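Local coordinates for protein tyrosine--tRNA ligase (Archaeoglobus fulgidus, PDB 2CYB) that catalyses the attachment of tyrosine to its cognate tRNA, probably by first activating the amino acid with ATP and then transferring it to the acceptor end, at residues A[258-270]-A[299-311]. Residues are numbered along the deposited sequence; the frame is centred on the assembly and turned at random.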
ATOM      1  N   HIS A 258      29.298  21.344  -8.443  1.00 29.30           N
ATOM      2  CA  HIS A 258      28.839  22.533  -7.733  1.00 32.22           C
ATOM      3  C   HIS A 258      29.545  23.843  -8.054  1.00 33.66           C
ATOM      4  O   HIS A 258      28.900  24.857  -8.318  1.00 31.26           O
ATOM      5  CB  HIS A 258      28.912  22.295  -6.215  1.00 34.04           C
ATOM      6  CG  HIS A 258      28.214  21.047  -5.765  1.00 35.80           C
ATOM      7  ND1 HIS A 258      28.844  19.823  -5.698  1.00 33.67           N
ATOM      8  CD2 HIS A 258      26.925  20.826  -5.410  1.00 41.81           C
ATOM      9  CE1 HIS A 258      27.975  18.901  -5.322  1.00 37.54           C
ATOM     10  NE2 HIS A 258      26.803  19.483  -5.143  1.00 43.89           N
ATOM     11  N   ILE A 259      30.871  23.829  -8.032  1.00 29.84           N
ATOM     12  CA  ILE A 259      31.621  25.054  -8.260  1.00 28.17           C
ATOM     13  C   ILE A 259      31.621  25.592  -9.686  1.00 25.44           C
ATOM     14  O   ILE A 259      31.207  26.729  -9.915  1.00 30.00           O
ATOM     15  CB  ILE A 259      33.067  24.889  -7.762  1.00 34.19           C
ATOM     16  CG1 ILE A 259      33.043  24.413  -6.299  1.00 34.29           C
ATOM     17  CG2 ILE A 259      33.806  26.224  -7.855  1.00 29.68           C
ATOM     18  CD1 ILE A 259      34.384  23.916  -5.777  1.00 40.41           C
ATOM     19  N   LEU A 260      32.079  24.796 -10.645  1.00 29.04           N
ATOM     20  CA  LEU A 260      32.112  25.267 -12.027  1.00 33.81           C
ATOM     21  C   LEU A 260      30.737  25.680 -12.563  1.00 36.35           C
ATOM     22  O   LEU A 260      30.611  26.719 -13.212  1.00 33.09           O
ATOM     23  CB  LEU A 260      32.764  24.215 -12.927  1.00 28.99           C
ATOM     24  CG  LEU A 260      34.287  24.182 -12.754  1.00 39.49           C
ATOM     25  CD1 LEU A 260      34.858  22.927 -13.379  1.00 37.90           C
ATOM     26  CD2 LEU A 260      34.897  25.438 -13.377  1.00 41.13           C
ATOM     27  N   PRO A 261      29.689  24.878 -12.302  1.00 36.90           N
ATOM     28  CA  PRO A 261      28.361  25.262 -12.805  1.00 35.17           C
ATOM     29  C   PRO A 261      27.866  26.573 -12.205  1.00 34.13           C
ATOM     30  O   PRO A 261      27.154  27.334 -12.855  1.00 40.30           O
ATOM     31  CB  PRO A 261      27.487  24.077 -12.400  1.00 32.00           C
ATOM     32  CG  PRO A 261      28.433  22.918 -12.549  1.00 36.55           C
ATOM     33  CD  PRO A 261      29.696  23.464 -11.881  1.00 31.50           C
ATOM     34  N   ARG A 262      28.253  26.840 -10.963  1.00 34.56           N
ATOM     35  CA  ARG A 262      27.818  28.050 -10.287  1.00 40.28           C
ATOM     36  C   ARG A 262      28.724  29.255 -10.477  1.00 37.77           C
ATOM     37  O   ARG A 262      28.241  30.381 -10.587  1.00 39.33           O
ATOM     38  CB  ARG A 262      27.636  27.767  -8.793  1.00 45.74           C
ATOM     39  CG  ARG A 262      26.423  26.910  -8.512  1.00 55.60           C
ATOM     40  CD  ARG A 262      26.371  26.409  -7.086  1.00 60.28           C
ATOM     41  NE  ARG A 262      25.052  25.858  -6.794  1.00 58.77           N
ATOM     42  CZ  ARG A 262      23.936  26.582  -6.782  1.00 68.56           C
ATOM     43  NH1 ARG A 262      23.982  27.883  -7.040  1.00 65.16           N
ATOM     44  NH2 ARG A 262      22.771  26.004  -6.522  1.00 71.63           N
ATOM     45  N   PHE A 263      30.035  29.032 -10.523  1.00 35.65           N
ATOM     46  CA  PHE A 263      30.961  30.150 -10.682  1.00 37.10           C
ATOM     47  C   PHE A 263      31.482  30.404 -12.088  1.00 36.67           C
ATOM     48  O   PHE A 263      31.900  31.519 -12.399  1.00 37.47           O
ATOM     49  CB  PHE A 263      32.151  29.995  -9.737  1.00 29.93           C
ATOM     50  CG  PHE A 263      31.787  30.100  -8.284  1.00 34.44           C
ATOM     51  CD1 PHE A 263      31.352  28.982  -7.578  1.00 37.02           C
ATOM     52  CD2 PHE A 263      31.868  31.322  -7.623  1.00 38.52           C
ATOM     53  CE1 PHE A 263      30.999  29.078  -6.230  1.00 37.41           C
ATOM     54  CE2 PHE A 263      31.518  31.430  -6.270  1.00 38.74           C
ATOM     55  CZ  PHE A 263      31.082  30.303  -5.577  1.00 46.39           C
ATOM     56  N   GLY A 264      31.477  29.382 -12.934  1.00 35.46           N
ATOM     57  CA  GLY A 264      31.960  29.564 -14.293  1.00 36.22           C
ATOM     58  C   GLY A 264      33.419  29.182 -14.458  1.00 43.71           C
ATOM     59  O   GLY A 264      33.838  28.682 -15.503  1.00 43.21           O
ATOM     60  N   LYS A 265      34.198  29.420 -13.411  1.00 41.23           N
ATOM     61  CA  LYS A 265      35.614  29.099 -13.420  1.00 37.52           C
ATOM     62  C   LYS A 265      36.066  29.001 -11.975  1.00 40.20           C
ATOM     63  O   LYS A 265      35.383  29.483 -11.072  1.00 42.48           O
ATOM     64  CB  LYS A 265      36.411  30.199 -14.129  1.00 44.91           C
ATOM     65  CG  LYS A 265      36.307  31.571 -13.472  1.00 53.35           C
ATOM     66  CD  LYS A 265      34.874  32.094 -13.485  1.00 67.01           C
ATOM     67  CE  LYS A 265      34.755  33.456 -12.811  1.00 73.78           C
ATOM     68  NZ  LYS A 265      35.511  34.523 -13.527  1.00 73.62           N
ATOM     69  N   ILE A 266      37.210  28.372 -11.751  1.00 35.99           N
ATOM     70  CA  ILE A 266      37.723  28.259 -10.395  1.00 33.37           C
ATOM     71  C   ILE A 266      39.203  28.617 -10.373  1.00 36.15           C
ATOM     72  O   ILE A 266      40.008  28.060 -11.125  1.00 37.29           O
ATOM     73  CB  ILE A 266      37.510  26.841  -9.830  1.00 34.13           C
ATOM     74  CG1 ILE A 266      38.100  26.749  -8.420  1.00 38.36           C
ATOM     75  CG2 ILE A 266      38.128  25.808 -10.763  1.00 36.51           C
ATOM     76  CD1 ILE A 266      37.837  25.419  -7.731  1.00 41.35           C
ATOM     77  N   VAL A 267      39.545  29.580  -9.527  1.00 32.28           N
ATOM     78  CA  VAL A 267      40.920  30.015  -9.385  1.00 33.24           C
ATOM     79  C   VAL A 267      41.563  29.189  -8.278  1.00 34.91           C
ATOM     80  O   VAL A 267      41.055  29.124  -7.158  1.00 40.03           O
ATOM     81  CB  VAL A 267      40.992  31.510  -9.005  1.00 37.26           C
ATOM     82  CG1 VAL A 267      42.435  31.925  -8.773  1.00 41.82           C
ATOM     83  CG2 VAL A 267      40.374  32.354 -10.106  1.00 37.85           C
ATOM     84  N   VAL A 268      42.672  28.542  -8.601  1.00 30.66           N
ATOM     85  CA  VAL A 268      43.388  27.735  -7.631  1.00 32.30           C
ATOM     86  C   VAL A 268      44.666  28.481  -7.269  1.00 37.31           C
ATOM     87  O   VAL A 268      45.650  28.442  -8.011  1.00 35.33           O
ATOM     88  CB  VAL A 268      43.742  26.362  -8.217  1.00 30.75           C
ATOM     89  CG1 VAL A 268      44.509  25.535  -7.205  1.00 31.19           C
ATOM     90  CG2 VAL A 268      42.470  25.644  -8.637  1.00 31.42           C
ATOM     91  N   GLU A 269      44.648  29.179  -6.141  1.00 33.07           N
ATOM     92  CA  GLU A 269      45.829  29.918  -5.712  1.00 38.43           C
ATOM     93  C   GLU A 269      46.881  28.907  -5.274  1.00 37.63           C
ATOM     94  O   GLU A 269      46.562  27.913  -4.608  1.00 33.52           O
ATOM     95  CB  GLU A 269      45.485  30.857  -4.553  1.00 39.19           C
ATOM     96  CG  GLU A 269      44.267  31.730  -4.809  1.00 50.33           C
ATOM     97  CD  GLU A 269      44.127  32.868  -3.811  1.00 55.76           C
ATOM     98  OE1 GLU A 269      44.456  32.674  -2.623  1.00 55.98           O
ATOM     99  OE2 GLU A 269      43.671  33.958  -4.218  1.00 62.39           O
ATOM    100  N   ARG A 270      48.131  29.147  -5.659  1.00 35.61           N
ATOM    101  CA  ARG A 270      49.219  28.244  -5.303  1.00 33.24           C
ATOM    102  C   ARG A 270      50.503  29.022  -5.098  1.00 36.16           C
ATOM    103  O   ARG A 270      50.664  30.108  -5.642  1.00 35.12           O
ATOM    104  CB  ARG A 270      49.478  27.224  -6.413  1.00 34.21           C
ATOM    105  CG  ARG A 270      48.324  26.316  -6.767  1.00 39.69           C
ATOM    106  CD  ARG A 270      48.760  25.285  -7.801  1.00 40.89           C
ATOM    107  NE  ARG A 270      49.146  25.903  -9.069  1.00 41.53           N
ATOM    108  CZ  ARG A 270      49.451  25.225 -10.170  1.00 44.51           C
ATOM    109  NH1 ARG A 270      49.419  23.898 -10.167  1.00 40.53           N
ATOM    110  NH2 ARG A 270      49.777  25.872 -11.281  1.00 34.29           N
ATOM    111  N   ASP A 299      46.441  21.598  -3.402  1.00 31.13           N
ATOM    112  CA  ASP A 299      46.053  22.915  -3.876  1.00 32.79           C
ATOM    113  C   ASP A 299      44.578  22.903  -4.274  1.00 26.14           C
ATOM    114  O   ASP A 299      43.842  23.839  -3.981  1.00 33.85           O
ATOM    115  CB  ASP A 299      46.943  23.335  -5.050  1.00 34.16           C
ATOM    116  CG  ASP A 299      48.414  23.449  -4.648  1.00 37.89           C
ATOM    117  OD1 ASP A 299      48.699  24.148  -3.652  1.00 34.08           O
ATOM    118  OD2 ASP A 299      49.278  22.843  -5.319  1.00 35.85           O
ATOM    119  N   LEU A 300      44.146  21.834  -4.930  1.00 29.69           N
ATOM    120  CA  LEU A 300      42.747  21.734  -5.333  1.00 30.83           C
ATOM    121  C   LEU A 300      41.838  21.783  -4.097  1.00 32.33           C
ATOM    122  O   LEU A 300      40.850  22.510  -4.075  1.00 33.11           O
ATOM    123  CB  LEU A 300      42.507  20.440  -6.104  1.00 31.45           C
ATOM    124  CG  LEU A 300      41.042  20.190  -6.480  1.00 34.89           C
ATOM    125  CD1 LEU A 300      40.495  21.384  -7.267  1.00 34.56           C
ATOM    126  CD2 LEU A 300      40.945  18.912  -7.288  1.00 40.21           C
ATOM    127  N   LYS A 301      42.187  21.022  -3.064  1.00 37.50           N
ATOM    128  CA  LYS A 301      41.389  21.007  -1.838  1.00 32.66           C
ATOM    129  C   LYS A 301      41.183  22.398  -1.256  1.00 37.25           C
ATOM    130  O   LYS A 301      40.066  22.765  -0.888  1.00 31.45           O
ATOM    131  CB  LYS A 301      42.033  20.103  -0.784  1.00 31.80           C
ATOM    132  CG  LYS A 301      41.887  18.615  -1.063  1.00 30.07           C
ATOM    133  CD  LYS A 301      42.413  17.793   0.116  1.00 37.64           C
ATOM    134  CE  LYS A 301      42.121  16.313  -0.057  1.00 41.14           C
ATOM    135  NZ  LYS A 301      42.525  15.516   1.138  1.00 39.98           N
ATOM    136  N   ILE A 302      42.260  23.176  -1.165  1.00 33.38           N
ATOM    137  CA  ILE A 302      42.150  24.517  -0.616  1.00 35.39           C
ATOM    138  C   ILE A 302      41.171  25.360  -1.422  1.00 33.73           C
ATOM    139  O   ILE A 302      40.344  26.080  -0.851  1.00 33.83           O
ATOM    140  CB  ILE A 302      43.516  25.242  -0.590  1.00 33.16           C
ATOM    141  CG1 ILE A 302      44.484  24.499   0.338  1.00 36.87           C
ATOM    142  CG2 ILE A 302      43.330  26.679  -0.113  1.00 33.08           C
ATOM    143  CD1 ILE A 302      43.968  24.338   1.756  1.00 42.80           C
ATOM    144  N   ALA A 303      41.265  25.272  -2.745  1.00 34.47           N
ATOM    145  CA  ALA A 303      40.388  26.044  -3.617  1.00 34.21           C
ATOM    146  C   ALA A 303      38.937  25.574  -3.514  1.00 27.39           C
ATOM    147  O   ALA A 303      38.015  26.392  -3.447  1.00 31.24           O
ATOM    148  CB  ALA A 303      40.877  25.950  -5.078  1.00 31.79           C
ATOM    149  N   VAL A 304      38.736  24.262  -3.506  1.00 27.52           N
ATOM    150  CA  VAL A 304      37.380  23.719  -3.411  1.00 27.77           C
ATOM    151  C   VAL A 304      36.731  24.148  -2.090  1.00 28.40           C
ATOM    152  O   VAL A 304      35.560  24.518  -2.058  1.00 29.45           O
ATOM    153  CB  VAL A 304      37.388  22.184  -3.509  1.00 28.09           C
ATOM    154  CG1 VAL A 304      35.999  21.619  -3.171  1.00 31.75           C
ATOM    155  CG2 VAL A 304      37.802  21.766  -4.912  1.00 32.98           C
ATOM    156  N   ALA A 305      37.496  24.106  -1.004  1.00 35.87           N
ATOM    157  CA  ALA A 305      36.965  24.510   0.295  1.00 35.09           C
ATOM    158  C   ALA A 305      36.585  25.985   0.283  1.00 36.55           C
ATOM    159  O   ALA A 305      35.551  26.375   0.831  1.00 37.13           O
ATOM    160  CB  ALA A 305      37.996  24.235   1.403  1.00 31.62           C
ATOM    161  N   LYS A 306      37.420  26.814  -0.341  1.00 32.27           N
ATOM    162  CA  LYS A 306      37.143  28.246  -0.397  1.00 32.36           C
ATOM    163  C   LYS A 306      35.884  28.567  -1.201  1.00 30.72           C
ATOM    164  O   LYS A 306      35.050  29.366  -0.770  1.00 32.05           O
ATOM    165  CB  LYS A 306      38.334  28.999  -0.996  1.00 31.25           C
ATOM    166  CG  LYS A 306      38.079  30.485  -1.181  1.00 33.64           C
ATOM    167  CD  LYS A 306      39.273  31.190  -1.808  1.00 47.95           C
ATOM    168  CE  LYS A 306      38.963  32.661  -2.043  1.00 57.92           C
ATOM    169  NZ  LYS A 306      40.089  33.376  -2.709  1.00 72.46           N
ATOM    170  N   TYR A 307      35.744  27.960  -2.375  1.00 34.43           N
ATOM    171  CA  TYR A 307      34.569  28.220  -3.190  1.00 33.55           C
ATOM    172  C   TYR A 307      33.305  27.652  -2.552  1.00 33.17           C
ATOM    173  O   TYR A 307      32.250  28.291  -2.569  1.00 35.05           O
ATOM    174  CB  TYR A 307      34.749  27.645  -4.593  1.00 40.01           C
ATOM    175  CG  TYR A 307      35.542  28.552  -5.505  1.00 40.05           C
ATOM    176  CD1 TYR A 307      36.934  28.578  -5.459  1.00 40.37           C
ATOM    177  CD2 TYR A 307      34.894  29.409  -6.394  1.00 37.10           C
ATOM    178  CE1 TYR A 307      37.667  29.436  -6.282  1.00 39.63           C
ATOM    179  CE2 TYR A 307      35.615  30.269  -7.216  1.00 38.69           C
ATOM    180  CZ  TYR A 307      36.998  30.276  -7.158  1.00 34.31           C
ATOM    181  OH  TYR A 307      37.713  31.116  -7.983  1.00 33.69           O
ATOM    182  N   LEU A 308      33.411  26.454  -1.988  1.00 30.27           N
ATOM    183  CA  LEU A 308      32.257  25.841  -1.349  1.00 38.03           C
ATOM    184  C   LEU A 308      31.823  26.725  -0.184  1.00 35.14           C
ATOM    185  O   LEU A 308      30.631  26.940   0.027  1.00 35.85           O
ATOM    186  CB  LEU A 308      32.595  24.433  -0.850  1.00 33.30           C
ATOM    187  CG  LEU A 308      31.418  23.595  -0.338  1.00 43.32           C
ATOM    188  CD1 LEU A 308      30.304  23.546  -1.387  1.00 38.48           C
ATOM    189  CD2 LEU A 308      31.906  22.190  -0.026  1.00 41.09           C
ATOM    190  N   ASN A 309      32.789  27.252   0.564  1.00 34.36           N
ATOM    191  CA  ASN A 309      32.453  28.121   1.687  1.00 34.95           C
ATOM    192  C   ASN A 309      31.788  29.409   1.224  1.00 36.14           C
ATOM    193  O   ASN A 309      30.936  29.957   1.922  1.00 38.23           O
ATOM    194  CB  ASN A 309      33.689  28.437   2.535  1.00 34.61           C
ATOM    195  CG  ASN A 309      33.941  27.384   3.593  1.00 42.43           C
ATOM    196  OD1 ASN A 309      32.997  26.829   4.156  1.00 37.19           O
ATOM    197  ND2 ASN A 309      35.209  27.109   3.879  1.00 40.41           N
ATOM    198  N   MET A 310      32.170  29.896   0.047  1.00 37.06           N
ATOM    199  CA  MET A 310      31.562  31.111  -0.479  1.00 42.55           C
ATOM    200  C   MET A 310      30.111  30.793  -0.816  1.00 39.74           C
ATOM    201  O   MET A 310      29.202  31.581  -0.556  1.00 37.47           O
ATOM    202  CB  MET A 310      32.296  31.585  -1.740  1.00 37.65           C
ATOM    203  CG  MET A 310      33.692  32.126  -1.480  1.00 48.75           C
ATOM    204  SD  MET A 310      34.397  32.954  -2.928  1.00 55.10           S
ATOM    205  CE  MET A 310      35.008  31.555  -3.822  1.00 44.85           C
ATOM    206  N   LEU A 311      29.915  29.613  -1.386  1.00 36.03           N
ATOM    207  CA  LEU A 311      28.599  29.134  -1.787  1.00 38.51           C
ATOM    208  C   LEU A 311      27.653  29.035  -0.584  1.00 37.95           C
ATOM    209  O   LEU A 311      26.539  29.569  -0.606  1.00 38.48           O
ATOM    210  CB  LEU A 311      28.767  27.767  -2.465  1.00 46.48           C
ATOM    211  CG  LEU A 311      27.758  27.290  -3.508  1.00 52.67           C
ATOM    212  CD1 LEU A 311      28.338  26.110  -4.266  1.00 50.89           C
ATOM    213  CD2 LEU A 311      26.456  26.907  -2.834  1.00 59.35           C
TER
HETATM  214  O   HOH W   1      44.340  26.682  -3.828  1.00 39.47           O
HETATM  215  O   HOH W   2      49.253  21.920  -7.777  1.00 34.84           O
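Y307 turns its ring carbon CG away from its own carbonyl carbon (chi1 -82°), and F263 does the same, which brings the two rings together as a T-shaped pair. The planes stand at 90°, and the tyrosine edge leads: Y307 CD2 sits over the centre of the F263 ring, 3.7 Å from F263 CG. I266 CG1 lies over one face of the tyrosine ring, in a CH-pi contact 3.5 Å from Y307 CE1; M310 CE lies over the opposite face. At the far end of the ring the V267 N-H points almost straight at Y307 OH (2.8 Å, 169°). A phenylalanine in place of Y307 would probably leave the V267 amide without this acceptor. Away from the tyrosine pocket of this class I synthetase, helix 297-319 packs against helix 250-263 and against strand 266-268, which pairs antiparallel with strand 278-280. About one turn before Y307 on helix 297-319, V304 CG1 meets I259 CD1 at 3.8 Å, and A303 CB touches V268 CG2 at 3.9 Å. Past the strand, one water donates to both E269 O and D299 O, while a second links D299 OD2 to R270 NH1; R270 NE bonds to G276 O.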